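Local coordinates for protein putative polysaccharide deacetylase (Bdellovibrio bacteriovorus HD100, PDB 5JP6) that probably deacetylates peptidoglycan as a zinc-dependent family 4 carbohydrate esterase, hydrolysing carbon-nitrogen bonds other than peptide bonds, at residues Phe93-Arg98 with Gly181-Ala186; Pro131-Lys136 with Thr341-Pro346; Gln151-Ser156 with Val360-Ala365. The protein carries 1 engineered substitution. One frame throughout, in Å; residues are numbered along the deposited sequence.

Contact 1: Phe93-Arg98 with Gly181-Ala186; sequences FENEIR and GLYTDA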
ATOM      1  N   PHE A  93      11.426  -8.882   1.519  1.00 21.53           N
ATOM      2  CA  PHE A  93      12.495  -7.899   1.367  1.00 21.25           C
ATOM      3  C   PHE A  93      12.566  -7.301  -0.030  1.00 20.95           C
ATOM      4  O   PHE A  93      13.458  -6.528  -0.323  1.00 22.34           O
ATOM      5  CB  PHE A  93      13.830  -8.575   1.705  1.00 22.41           C
ATOM      6  CG  PHE A  93      13.965  -8.954   3.132  1.00 25.79           C
ATOM      7  CD1 PHE A  93      14.444  -8.026   4.066  1.00 29.02           C
ATOM      8  CD2 PHE A  93      13.608 -10.243   3.560  1.00 29.40           C
ATOM      9  CE1 PHE A  93      14.547  -8.367   5.401  1.00 37.38           C
ATOM     10  CE2 PHE A  93      13.739 -10.581   4.899  1.00 34.99           C
ATOM     11  CZ  PHE A  93      14.192  -9.637   5.814  1.00 39.49           C
ATOM     12  N   GLU A  94      11.645  -7.688  -0.908  1.00 20.59           N
ATOM     13  CA  GLU A  94      11.715  -7.274  -2.311  1.00 21.30           C
ATOM     14  C   GLU A  94      11.741  -5.762  -2.449  1.00 19.50           C
ATOM     15  O   GLU A  94      12.520  -5.222  -3.249  1.00 21.57           O
ATOM     16  CB  GLU A  94      10.532  -7.829  -3.089  1.00 22.16           C
ATOM     17  CG  GLU A  94      10.487  -7.438  -4.546  1.00 20.77           C
ATOM     18  CD  GLU A  94       9.434  -8.160  -5.342  1.00 22.41           C
ATOM     19  OE1 GLU A  94       8.571  -8.835  -4.759  1.00 25.55           O
ATOM     20  OE2 GLU A  94       9.493  -7.984  -6.610  1.00 23.43           O
ATOM     21  N   ASN A  95      10.874  -5.057  -1.720  1.00 19.82           N
ATOM     22  CA  ASN A  95      10.835  -3.606  -1.908  1.00 20.00           C
ATOM     23  C   ASN A  95      12.161  -2.978  -1.513  1.00 19.76           C
ATOM     24  O   ASN A  95      12.640  -2.060  -2.166  1.00 21.36           O
ATOM     25  CB  ASN A  95       9.714  -2.971  -1.103  1.00 21.86           C
ATOM     26  CG  ASN A  95       8.373  -3.198  -1.716  1.00 21.57           C
ATOM     27  OD1 ASN A  95       8.208  -4.040  -2.599  1.00 20.52           O
ATOM     28  ND2 ASN A  95       7.411  -2.397  -1.295  1.00 25.16           N
ATOM     29  N   GLU A  96      12.778  -3.514  -0.462  1.00 19.62           N
ATOM     30  CA  GLU A  96      14.070  -2.957  -0.028  1.00 21.71           C
ATOM     31  C   GLU A  96      15.159  -3.270  -1.053  1.00 20.76           C
ATOM     32  O   GLU A  96      16.023  -2.441  -1.316  1.00 21.36           O
ATOM     33  CB  GLU A  96      14.452  -3.452   1.361  1.00 21.29           C
ATOM     34  CG  GLU A  96      13.528  -2.970   2.457  1.00 22.53           C
ATOM     35  CD  GLU A  96      13.318  -1.484   2.443  1.00 25.42           C
ATOM     36  OE1 GLU A  96      14.343  -0.741   2.383  1.00 24.26           O
ATOM     37  OE2 GLU A  96      12.143  -1.068   2.547  1.00 26.63           O
ATOM     38  N   ILE A  97      15.095  -4.463  -1.664  1.00 21.47           N
ATOM     39  CA  ILE A  97      16.094  -4.826  -2.652  1.00 20.74           C
ATOM     40  C   ILE A  97      15.964  -3.957  -3.923  1.00 21.11           C
ATOM     41  O   ILE A  97      16.978  -3.581  -4.550  1.00 23.70           O
ATOM     42  CB  ILE A  97      16.005  -6.318  -3.004  1.00 22.43           C
ATOM     43  CG1 ILE A  97      16.330  -7.174  -1.777  1.00 23.63           C
ATOM     44  CG2 ILE A  97      16.870  -6.682  -4.198  1.00 23.85           C
ATOM     45  CD1 ILE A  97      15.745  -8.576  -1.821  1.00 25.99           C
ATOM     46  N   ARG A  98      14.723  -3.613  -4.263  1.00 21.78           N
ATOM     47  CA  ARG A  98      14.453  -2.764  -5.440  1.00 21.55           C
ATOM     48  C   ARG A  98      14.764  -1.276  -5.188  1.00 23.23           C
ATOM     49  O   ARG A  98      15.008  -0.526  -6.151  1.00 27.13           O
ATOM     50  CB  ARG A  98      13.002  -2.906  -5.910  1.00 23.18           C
ATOM     51  CG  ARG A  98      12.681  -4.272  -6.483  1.00 23.94           C
ATOM     52  CD  ARG A  98      11.282  -4.322  -7.082  1.00 23.45           C
ATOM     53  NE  ARG A  98      10.936  -5.650  -7.521  1.00 24.79           N
ATOM     54  CZ  ARG A  98      11.373  -6.228  -8.642  1.00 23.85           C
ATOM     55  NH1 ARG A  98      12.110  -5.537  -9.517  1.00 27.29           N
ATOM     56  NH2 ARG A  98      11.131  -7.497  -8.863  1.00 27.06           N
ATOM     57  N   GLY A 181       6.923   2.818  -7.606  1.00 21.65           N
ATOM     58  CA  GLY A 181       7.382   3.081  -8.945  1.00 23.53           C
ATOM     59  C   GLY A 181       6.978   2.095 -10.029  1.00 22.35           C
ATOM     60  O   GLY A 181       6.977   2.459 -11.202  1.00 24.80           O
ATOM     61  N   LEU A 182       6.612   0.869  -9.623  1.00 21.40           N
ATOM     62  CA  LEU A 182       6.148  -0.162 -10.536  1.00 22.21           C
ATOM     63  C   LEU A 182       4.766  -0.692 -10.223  1.00 20.95           C
ATOM     64  O   LEU A 182       3.933  -0.774 -11.124  1.00 22.71           O
ATOM     65  CB  LEU A 182       7.099  -1.363 -10.497  1.00 24.13           C
ATOM     66  CG  LEU A 182       8.497  -1.145 -11.030  1.00 28.74           C
ATOM     67  CD1 LEU A 182       9.400  -2.358 -10.755  1.00 29.43           C
ATOM     68  CD2 LEU A 182       8.417  -0.836 -12.525  1.00 33.15           C
ATOM     69  N   TYR A 183       4.516  -1.058  -8.960  1.00 20.05           N
ATOM     70  CA  TYR A 183       3.324  -1.854  -8.685  1.00 20.98           C
ATOM     71  C   TYR A 183       2.034  -1.068  -8.830  1.00 20.43           C
ATOM     72  O   TYR A 183       0.987  -1.639  -9.188  1.00 20.10           O
ATOM     73  CB  TYR A 183       3.354  -2.511  -7.308  1.00 19.91           C
ATOM     74  CG  TYR A 183       4.684  -3.068  -6.845  1.00 18.82           C
ATOM     75  CD1 TYR A 183       5.589  -3.707  -7.696  1.00 20.31           C
ATOM     76  CD2 TYR A 183       4.996  -3.009  -5.495  1.00 19.89           C
ATOM     77  CE1 TYR A 183       6.800  -4.189  -7.208  1.00 21.05           C
ATOM     78  CE2 TYR A 183       6.187  -3.491  -5.000  1.00 21.41           C
ATOM     79  CZ  TYR A 183       7.094  -4.085  -5.871  1.00 20.62           C
ATOM     80  OH  TYR A 183       8.305  -4.528  -5.378  1.00 22.66           O
ATOM     81  N   THR A 184       2.093   0.216  -8.525  1.00 19.54           N
ATOM     82  CA  THR A 184       0.905   1.023  -8.585  1.00 19.33           C
ATOM     83  C   THR A 184       0.352   1.062 -10.015  1.00 19.54           C
ATOM     84  O   THR A 184      -0.860   0.961 -10.216  1.00 18.95           O
ATOM     85  CB  THR A 184       1.187   2.452  -8.020  1.00 19.40           C
ATOM     86  OG1 THR A 184       1.552   2.340  -6.651  1.00 20.11           O
ATOM     87  CG2 THR A 184      -0.043   3.325  -8.165  1.00 20.47           C
ATOM     88  N   ASP A 185       1.248   1.194 -11.008  1.00 20.13           N
ATOM     89  CA  ASP A 185       0.813   1.205 -12.402  1.00 20.48           C
ATOM     90  C   ASP A 185       0.128  -0.138 -12.741  1.00 20.23           C
ATOM     91  O   ASP A 185      -0.828  -0.157 -13.486  1.00 20.66           O
ATOM     92  CB  ASP A 185       1.968   1.532 -13.354  1.00 23.04           C
ATOM     93  CG  ASP A 185       2.369   2.973 -13.310  1.00 24.91           C
ATOM     94  OD1 ASP A 185       1.487   3.827 -13.436  1.00 26.72           O
ATOM     95  OD2 ASP A 185       3.607   3.229 -13.096  1.00 30.90           O
ATOM     96  N   ALA A 186       0.626  -1.262 -12.225  1.00 19.80           N
ATOM     97  CA  ALA A 186      -0.045  -2.551 -12.467  1.00 19.67           C
ATOM     98  C   ALA A 186      -1.468  -2.550 -11.873  1.00 18.86           C
ATOM     99  O   ALA A 186      -2.410  -3.002 -12.504  1.00 19.69           O
ATOM    100  CB  ALA A 186       0.759  -3.711 -11.899  1.00 20.28           C
TER
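At the start of helix 183-193 in the NodB deacetylase region, Y183 reaches across to N95, E94 and R98 of the short helix 94-98, which belongs to the helical N-terminal part of the chain. The contact lies near the metal site: the side chain of N95 is about 8 Å from that of the zinc ligand D177. One hydrogen bond spans the interface, from Y183 OH to N95 OD1 at 2.8 Å, with the hydroxyl as donor. The hydroxyl is tilted 35° from the carbonyl plane, and the amide and the phenol ring are turned 36° against each other. OD1 also lies beside the ring edge, 3.2 Å from Y183 CE2.

The same hydroxyl also meets aliphatic parts of two charged residues. R98 CD approaches Y183 OH to 3.4 Å, and the guanidinium stands almost perpendicular to the ring. E94 CG lies 3.7 Å from the same oxygen; with CG anti to the backbone N (chi1 179°) and the chain extended, the glutamate runs past the phenol to reach R98. There R98 grips E94 side-on, NE at 2.9 Å and NH2 at 2.8 Å from the single oxygen OE2, which lies in the guanidinium plane and is met on its anti side. R339 adds a further salt bridge to OE2, while D118 takes up R98 NH2. The ring of H180 also stacks with that of Y183.

The polar atoms thus have defined roles. N95 accepts from Y183 through OD1 and donates through ND2 to I337 O, which fixes the amide flip, and the two arginines around E94 OE2 would probably keep that carboxylate ionised.

Contact 2: Pro131-Lys136 with Thr341-Pro346; sequences PGHALK and TAEIMP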
ATOM      1  N   PRO A 131      -4.228 -14.193 -14.691  1.00 23.28           N
ATOM      2  CA  PRO A 131      -2.935 -13.792 -14.159  1.00 23.75           C
ATOM      3  C   PRO A 131      -2.736 -12.282 -14.222  1.00 25.31           C
ATOM      4  O   PRO A 131      -3.369 -11.608 -15.020  1.00 27.84           O
ATOM      5  CB  PRO A 131      -1.933 -14.541 -15.052  1.00 29.92           C
ATOM      6  CG  PRO A 131      -2.672 -14.767 -16.328  1.00 31.67           C
ATOM      7  CD  PRO A 131      -4.101 -15.003 -15.909  1.00 28.35           C
ATOM      8  N   GLY A 132      -1.890 -11.780 -13.333  1.00 24.94           N
ATOM      9  CA  GLY A 132      -1.443 -10.426 -13.342  1.00 27.03           C
ATOM     10  C   GLY A 132       0.066 -10.360 -13.438  1.00 23.77           C
ATOM     11  O   GLY A 132       0.699 -11.368 -13.652  1.00 30.64           O
ATOM     12  N   HIS A 133       0.614  -9.158 -13.376  1.00 22.34           N
ATOM     13  CA  HIS A 133       2.037  -8.951 -13.382  1.00 22.58           C
ATOM     14  C   HIS A 133       2.315  -7.573 -12.831  1.00 21.87           C
ATOM     15  O   HIS A 133       1.892  -6.573 -13.421  1.00 23.52           O
ATOM     16  CB  HIS A 133       2.638  -9.035 -14.775  1.00 24.61           C
ATOM     17  CG  HIS A 133       4.048  -9.486 -14.765  1.00 25.47           C
ATOM     18  ND1 HIS A 133       5.023  -8.845 -14.039  1.00 26.04           N
ATOM     19  CD2 HIS A 133       4.650 -10.524 -15.386  1.00 29.27           C
ATOM     20  CE1 HIS A 133       6.167  -9.485 -14.196  1.00 26.92           C
ATOM     21  NE2 HIS A 133       5.966 -10.508 -15.016  1.00 28.13           N
ATOM     22  N   ALA A 134       3.071  -7.526 -11.741  1.00 22.46           N
ATOM     23  CA  ALA A 134       3.342  -6.257 -11.108  1.00 21.53           C
ATOM     24  C   ALA A 134       4.398  -5.428 -11.805  1.00 23.70           C
ATOM     25  O   ALA A 134       4.528  -4.257 -11.501  1.00 25.52           O
ATOM     26  CB  ALA A 134       3.760  -6.454  -9.675  1.00 21.52           C
ATOM     27  N   LEU A 135       5.209  -6.049 -12.665  1.00 25.06           N
ATOM     28  CA  LEU A 135       6.414  -5.418 -13.191  1.00 25.67           C
ATOM     29  C   LEU A 135       6.272  -4.945 -14.631  1.00 29.92           C
ATOM     30  O   LEU A 135       7.112  -4.157 -15.127  1.00 33.58           O
ATOM     31  CB  LEU A 135       7.627  -6.333 -13.128  1.00 25.73           C
ATOM     32  CG  LEU A 135       7.918  -6.989 -11.836  1.00 25.58           C
ATOM     33  CD1 LEU A 135       9.205  -7.789 -11.974  1.00 28.46           C
ATOM     34  CD2 LEU A 135       7.998  -5.969 -10.705  1.00 27.41           C
ATOM     35  N   LYS A 136       5.303  -5.505 -15.348  1.00 30.50           N
ATOM     36  CA  LYS A 136       5.153  -5.157 -16.752  1.00 33.64           C
ATOM     37  C   LYS A 136       3.714  -5.113 -17.144  1.00 32.18           C
ATOM     38  O   LYS A 136       2.852  -5.654 -16.445  1.00 32.81           O
ATOM     39  CB  LYS A 136       5.884  -6.129 -17.638  1.00 44.94           C
ATOM     40  CG  LYS A 136       5.267  -7.503 -17.713  1.00 41.65           C
ATOM     41  CD  LYS A 136       6.039  -8.383 -18.723  1.00 50.49           C
ATOM     42  CE  LYS A 136       6.928  -9.378 -17.997  1.00 52.55           C
ATOM     43  NZ  LYS A 136       8.006  -8.715 -17.215  1.00 68.44           N
ATOM     44  N   THR A 341      -0.168  -7.943  -4.048  1.00 17.49           N
ATOM     45  CA  THR A 341      -1.473  -7.328  -4.274  1.00 17.73           C
ATOM     46  C   THR A 341      -1.671  -6.928  -5.729  1.00 17.41           C
ATOM     47  O   THR A 341      -2.762  -7.171  -6.314  1.00 19.14           O
ATOM     48  CB  THR A 341      -1.670  -6.165  -3.307  1.00 18.69           C
ATOM     49  OG1 THR A 341      -1.637  -6.670  -1.969  1.00 19.52           O
ATOM     50  CG2 THR A 341      -2.988  -5.398  -3.549  1.00 19.01           C
ATOM     51  N   ALA A 342      -0.632  -6.358  -6.346  1.00 18.22           N
ATOM     52  CA  ALA A 342      -0.710  -6.041  -7.791  1.00 18.43           C
ATOM     53  C   ALA A 342      -0.833  -7.362  -8.594  1.00 18.30           C
ATOM     54  O   ALA A 342      -1.618  -7.441  -9.565  1.00 20.36           O
ATOM     55  CB  ALA A 342       0.483  -5.206  -8.241  1.00 22.03           C
ATOM     56  N   GLU A 343      -0.090  -8.416  -8.199  1.00 18.68           N
ATOM     57  CA  GLU A 343      -0.123  -9.658  -8.940  1.00 19.80           C
ATOM     58  C   GLU A 343      -1.512 -10.292  -8.950  1.00 20.30           C
ATOM     59  O   GLU A 343      -1.871 -10.948  -9.920  1.00 20.25           O
ATOM     60  CB  GLU A 343       0.872 -10.674  -8.344  1.00 20.08           C
ATOM     61  CG  GLU A 343       2.336 -10.278  -8.447  1.00 21.80           C
ATOM     62  CD  GLU A 343       2.931 -10.520  -9.821  1.00 22.52           C
ATOM     63  OE1 GLU A 343       2.454 -11.382 -10.607  1.00 24.91           O
ATOM     64  OE2 GLU A 343       3.964  -9.855 -10.125  1.00 21.31           O
ATOM     65  N   ILE A 344      -2.255 -10.148  -7.841  1.00 18.72           N
ATOM     66  CA  ILE A 344      -3.572 -10.778  -7.734  1.00 18.97           C
ATOM     67  C   ILE A 344      -4.733  -9.857  -8.112  1.00 17.64           C
ATOM     68  O   ILE A 344      -5.885 -10.300  -8.116  1.00 18.28           O
ATOM     69  CB  ILE A 344      -3.839 -11.368  -6.335  1.00 19.08           C
ATOM     70  CG1 ILE A 344      -3.930 -10.280  -5.251  1.00 21.99           C
ATOM     71  CG2 ILE A 344      -2.770 -12.414  -6.001  1.00 20.73           C
ATOM     72  CD1 ILE A 344      -4.932 -10.598  -4.178  1.00 28.88           C
ATOM     73  N   MET A 345      -4.435  -8.607  -8.487  1.00 18.24           N
ATOM     74  CA  MET A 345      -5.528  -7.651  -8.627  1.00 18.94           C
ATOM     75  C   MET A 345      -6.519  -8.021  -9.752  1.00 18.03           C
ATOM     76  O   MET A 345      -7.746  -7.990  -9.532  1.00 18.51           O
ATOM     77  CB  MET A 345      -5.009  -6.223  -8.742  1.00 18.46           C
ATOM     78  CG  MET A 345      -6.099  -5.149  -8.622  1.00 18.64           C
ATOM     79  SD  MET A 345      -7.085  -5.243  -7.093  1.00 20.21           S
ATOM     80  CE  MET A 345      -5.828  -5.209  -5.822  1.00 19.34           C
ATOM     81  N   PRO A 346      -6.013  -8.397 -10.955  1.00 18.47           N
ATOM     82  CA  PRO A 346      -7.013  -8.800 -11.968  1.00 18.66           C
ATOM     83  C   PRO A 346      -7.900  -9.967 -11.523  1.00 19.30           C
ATOM     84  O   PRO A 346      -9.111  -9.949 -11.728  1.00 19.22           O
ATOM     85  CB  PRO A 346      -6.142  -9.181 -13.168  1.00 19.71           C
ATOM     86  CG  PRO A 346      -4.909  -8.344 -12.997  1.00 20.39           C
ATOM     87  CD  PRO A 346      -4.637  -8.310 -11.514  1.00 19.79           C
TER
HETATM   88  O   HOH W   1      -0.556 -13.073 -11.047  1.00 37.95           O
HETATM   89  O   HOH W   2      -1.340  -7.363 -12.350  1.00 22.83           O
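A134 and G132 of the loop 131-136 pack directly on A342 and E343 of helix 339-354. The close part centres on the E343 carboxylate. A134 N donates to E343 OE2 at 3.0 Å in a nearly straight bond (164°), yet the N-H comes down on the oxygen from above the carboxylate plane. A bend at chi2 (-79°) turns the glutamate toward the loop, and its two oxygens are shared with arginines: OE2 with R339, OE1 with R125. Just beside this bond the methyl groups of A134 and A342 meet, CB to CB at 3.8 Å. G132, lacking a side chain, lets its CA approach E343 O to 3.5 Å as a CH...O contact.

Elsewhere the fit is looser and mediated by water. One water links G132 N to E343 O; another accepts from H133 N and donates to A342 O, 2.8 Å from each. P346 CG touches G132 CA only at van der Waals range, 4.1 Å. H133, partly exposed, starts out away from the helix, but its side chain runs alongside that of E343, ND1 4.2 Å from OE2. K136 CG covers one face of its ring, and ND1 accepts from L135 N at 3.1 Å, a bond that ties the loop to itself.

P346 has no N-H for the preceding turn, and A342 O instead receives M345 N and the second water. This is a helix kinked at a proline, with A342 O and E343 O taken up by water, and the loop following helix 110-126 packs against it in the NodB region.

Contact 3: Gln151-Ser156 with Val360-Ala365; sequences QKRDMS and VLLTAA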
ATOM      1  N   GLN A 151     -20.227   7.582  -5.014  1.00 23.37           N
ATOM      2  CA  GLN A 151     -21.120   8.007  -3.971  1.00 22.36           C
ATOM      3  C   GLN A 151     -20.457   9.135  -3.190  1.00 22.16           C
ATOM      4  O   GLN A 151     -19.323   9.020  -2.718  1.00 22.94           O
ATOM      5  CB  GLN A 151     -21.487   6.841  -3.083  1.00 22.83           C
ATOM      6  CG  GLN A 151     -22.318   5.786  -3.813  1.00 22.94           C
ATOM      7  CD  GLN A 151     -22.680   4.601  -2.952  1.00 24.20           C
ATOM      8  OE1 GLN A 151     -22.884   4.718  -1.754  1.00 26.35           O
ATOM      9  NE2 GLN A 151     -22.778   3.463  -3.571  1.00 25.14           N
ATOM     10  N   LYS A 152     -21.205  10.220  -3.018  1.00 23.39           N
ATOM     11  CA  LYS A 152     -20.706  11.417  -2.377  1.00 23.58           C
ATOM     12  C   LYS A 152     -20.955  11.346  -0.873  1.00 21.08           C
ATOM     13  O   LYS A 152     -22.020  10.889  -0.421  1.00 24.82           O
ATOM     14  CB  LYS A 152     -21.380  12.665  -2.931  1.00 26.49           C
ATOM     15  CG  LYS A 152     -21.081  12.935  -4.393  1.00 29.08           C
ATOM     16  CD  LYS A 152     -21.932  14.100  -4.889  1.00 33.14           C
ATOM     17  CE  LYS A 152     -21.759  14.305  -6.371  1.00 39.86           C
ATOM     18  NZ  LYS A 152     -22.663  15.393  -6.826  1.00 43.86           N
ATOM     19  N   ARG A 153     -20.005  11.899  -0.121  1.00 22.51           N
ATOM     20  CA  ARG A 153     -20.101  12.000   1.343  1.00 22.62           C
ATOM     21  C   ARG A 153     -19.728  13.421   1.742  1.00 23.34           C
ATOM     22  O   ARG A 153     -18.784  13.975   1.234  1.00 23.93           O
ATOM     23  CB  ARG A 153     -19.168  11.022   2.036  1.00 23.35           C
ATOM     24  CG  ARG A 153     -19.413   9.575   1.707  1.00 22.89           C
ATOM     25  CD  ARG A 153     -20.719   9.067   2.287  1.00 24.27           C
ATOM     26  NE  ARG A 153     -20.985   7.681   1.915  1.00 24.52           N
ATOM     27  CZ  ARG A 153     -21.751   7.292   0.905  1.00 23.93           C
ATOM     28  NH1 ARG A 153     -22.336   8.168   0.090  1.00 26.20           N
ATOM     29  NH2 ARG A 153     -21.908   5.989   0.682  1.00 24.51           N
ATOM     30  N   ASP A 154     -20.510  14.019   2.617  1.00 24.16           N
ATOM     31  CA  ASP A 154     -20.218  15.369   3.111  1.00 24.56           C
ATOM     32  C   ASP A 154     -19.089  15.265   4.130  1.00 21.92           C
ATOM     33  O   ASP A 154     -19.236  14.691   5.224  1.00 26.84           O
ATOM     34  CB  ASP A 154     -21.490  15.986   3.710  1.00 28.86           C
ATOM     35  CG  ASP A 154     -21.293  17.416   4.300  1.00 32.19           C
ATOM     36  OD1 ASP A 154     -20.220  17.964   4.199  1.00 31.17           O
ATOM     37  OD2 ASP A 154     -22.247  17.826   4.854  1.00 58.47           O
ATOM     38  N   MET A 155     -17.976  15.900   3.777  1.00 22.69           N
ATOM     39  CA  MET A 155     -16.811  15.898   4.612  1.00 23.80           C
ATOM     40  C   MET A 155     -16.525  17.269   5.249  1.00 23.17           C
ATOM     41  O   MET A 155     -15.528  17.455   5.913  1.00 26.63           O
ATOM     42  CB  MET A 155     -15.636  15.265   3.836  1.00 28.20           C
ATOM     43  CG  MET A 155     -15.992  13.726   3.481  1.00 26.48           C
ATOM     44  SD  MET A 155     -14.703  13.099   2.696  1.00 34.70           S
ATOM     45  CE  MET A 155     -15.478  11.829   1.799  1.00 24.96           C
ATOM     46  N   SER A 156     -17.474  18.197   5.112  1.00 23.38           N
ATOM     47  CA  SER A 156     -17.251  19.573   5.544  1.00 24.02           C
ATOM     48  C   SER A 156     -17.020  19.725   7.056  1.00 23.20           C
ATOM     49  O   SER A 156     -16.260  20.596   7.498  1.00 27.41           O
ATOM     50  CB  SER A 156     -18.406  20.451   5.101  1.00 26.61           C
ATOM     51  OG  SER A 156     -19.630  20.064   5.741  1.00 26.51           O
ATOM     52  N   VAL A 360     -17.394   0.612  -5.486  1.00 20.92           N
ATOM     53  CA  VAL A 360     -17.871   1.976  -5.234  1.00 21.04           C
ATOM     54  C   VAL A 360     -16.710   2.898  -4.944  1.00 21.69           C
ATOM     55  O   VAL A 360     -15.826   2.561  -4.158  1.00 21.59           O
ATOM     56  CB  VAL A 360     -18.810   1.995  -4.009  1.00 22.14           C
ATOM     57  CG1 VAL A 360     -19.163   3.399  -3.587  1.00 24.91           C
ATOM     58  CG2 VAL A 360     -20.066   1.188  -4.324  1.00 25.17           C
ATOM     59  N   LEU A 361     -16.767   4.099  -5.517  1.00 20.69           N
ATOM     60  CA  LEU A 361     -15.844   5.153  -5.161  1.00 20.44           C
ATOM     61  C   LEU A 361     -16.537   6.126  -4.212  1.00 19.79           C
ATOM     62  O   LEU A 361     -17.642   6.579  -4.505  1.00 22.27           O
ATOM     63  CB  LEU A 361     -15.394   5.929  -6.399  1.00 20.89           C
ATOM     64  CG  LEU A 361     -14.345   7.005  -6.179  1.00 20.15           C
ATOM     65  CD1 LEU A 361     -13.052   6.429  -5.703  1.00 20.16           C
ATOM     66  CD2 LEU A 361     -14.177   7.806  -7.473  1.00 21.40           C
ATOM     67  N   LEU A 362     -15.902   6.431  -3.077  1.00 20.16           N
ATOM     68  CA  LEU A 362     -16.438   7.465  -2.179  1.00 20.53           C
ATOM     69  C   LEU A 362     -15.642   8.741  -2.454  1.00 20.57           C
ATOM     70  O   LEU A 362     -14.406   8.697  -2.577  1.00 21.77           O
ATOM     71  CB  LEU A 362     -16.288   7.063  -0.702  1.00 21.18           C
ATOM     72  CG  LEU A 362     -16.997   5.776  -0.298  1.00 22.80           C
ATOM     73  CD1 LEU A 362     -16.671   5.435   1.154  1.00 24.68           C
ATOM     74  CD2 LEU A 362     -18.495   5.886  -0.522  1.00 25.20           C
ATOM     75  N   THR A 363     -16.346   9.859  -2.518  1.00 20.70           N
ATOM     76  CA  THR A 363     -15.743  11.125  -2.839  1.00 21.22           C
ATOM     77  C   THR A 363     -16.454  12.236  -2.068  1.00 20.75           C
ATOM     78  O   THR A 363     -17.584  12.060  -1.602  1.00 23.66           O
ATOM     79  CB  THR A 363     -15.778  11.367  -4.367  1.00 25.98           C
ATOM     80  OG1 THR A 363     -14.805  12.355  -4.699  1.00 30.56           O
ATOM     81  CG2 THR A 363     -17.183  11.776  -4.814  1.00 24.92           C
ATOM     82  N   ALA A 364     -15.789  13.364  -1.933  1.00 21.83           N
ATOM     83  CA  ALA A 364     -16.413  14.525  -1.272  1.00 22.43           C
ATOM     84  C   ALA A 364     -17.639  15.039  -2.030  1.00 22.44           C
ATOM     85  O   ALA A 364     -17.654  15.076  -3.266  1.00 25.43           O
ATOM     86  CB  ALA A 364     -15.417  15.648  -1.101  1.00 25.37           C
ATOM     87  N   ALA A 365     -18.659  15.449  -1.285  1.00 22.29           N
ATOM     88  CA  ALA A 365     -19.835  16.079  -1.904  1.00 23.24           C
ATOM     89  C   ALA A 365     -19.498  17.410  -2.605  1.00 23.00           C
ATOM     90  O   ALA A 365     -20.076  17.730  -3.655  1.00 27.48           O
ATOM     91  CB  ALA A 365     -20.919  16.285  -0.861  1.00 25.99           C
TER
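Q151, K152 and R153 pair in parallel with L362, T363 and A364, adding strand 150-153 alongside strand 358-364 in the parallel sheet of the NodB fold, a distorted beta/alpha barrel in this family. The short strand axes are inclined by 40°. Q151 N donates to L361 O at 2.8 Å, and Q151 O receives T363 N at 3.1 Å. R153, two residues on, repeats the pattern, its N donating to T363 O at 2.8 Å and its O accepting A365 N. Q151 and R153 thus clasp T363 through both its N-H and its carbonyl, and CH...O contacts, such as L362 CA to Q151 O, run between these bonds.

Side chains extend the pairing. L362 CD2 lies over one face of the R153 guanidinium, offset toward the rim and 3.6 Å from NH2. R153 is bent at chi2 (-69°), which folds the guanidinium back along its own strand: NH2 donates to Q151 OE1 at 2.9 Å, and NH1 to K152 O from above that carbonyl's plane. The Q151 side chain crosses that of V360 at about a right angle, NE2 3.6 Å from CG1. On the sheet face opposite Q151 and L362, K152 and T363 run side by side in the same direction, their CG and CG2 atoms 4.1 Å apart, before the lysine's end leads off.

Farther out, N149 and E170 accept from Q151 NE2, and G164 O takes R153 NH2, so both polar ends are anchored beyond the strand pair. Beyond the strand M155 CE rests near the T363 carbonyl, and the chain turns in an Asx turn: D154 OD1 accepts S156 N, and its syn lone pair receives S156 OG at 2.7 Å.

Contacts 1 and 2 are neighbours, their centres 12 Å apart, and touch where A186 CB packs on H133 O and where Y183 O meets A342 CB. Contact 3 lies across the chain's centre from contact 1, their centres 30 Å apart, and its centre is 28 Å from that of contact 2. Helix 339-354 of contact 2 is followed in sequence by strand 358-364 of contact 3. Along the chain the three first segments come in order, then 181-186, 341-346 and 360-365, so the pairs all cross. Contacts 1 and 2 join helix 94-98 and the loop after helix 110-126 to helices 183-193 and 339-354, while contact 3 adds strand 150-153 to the sheet.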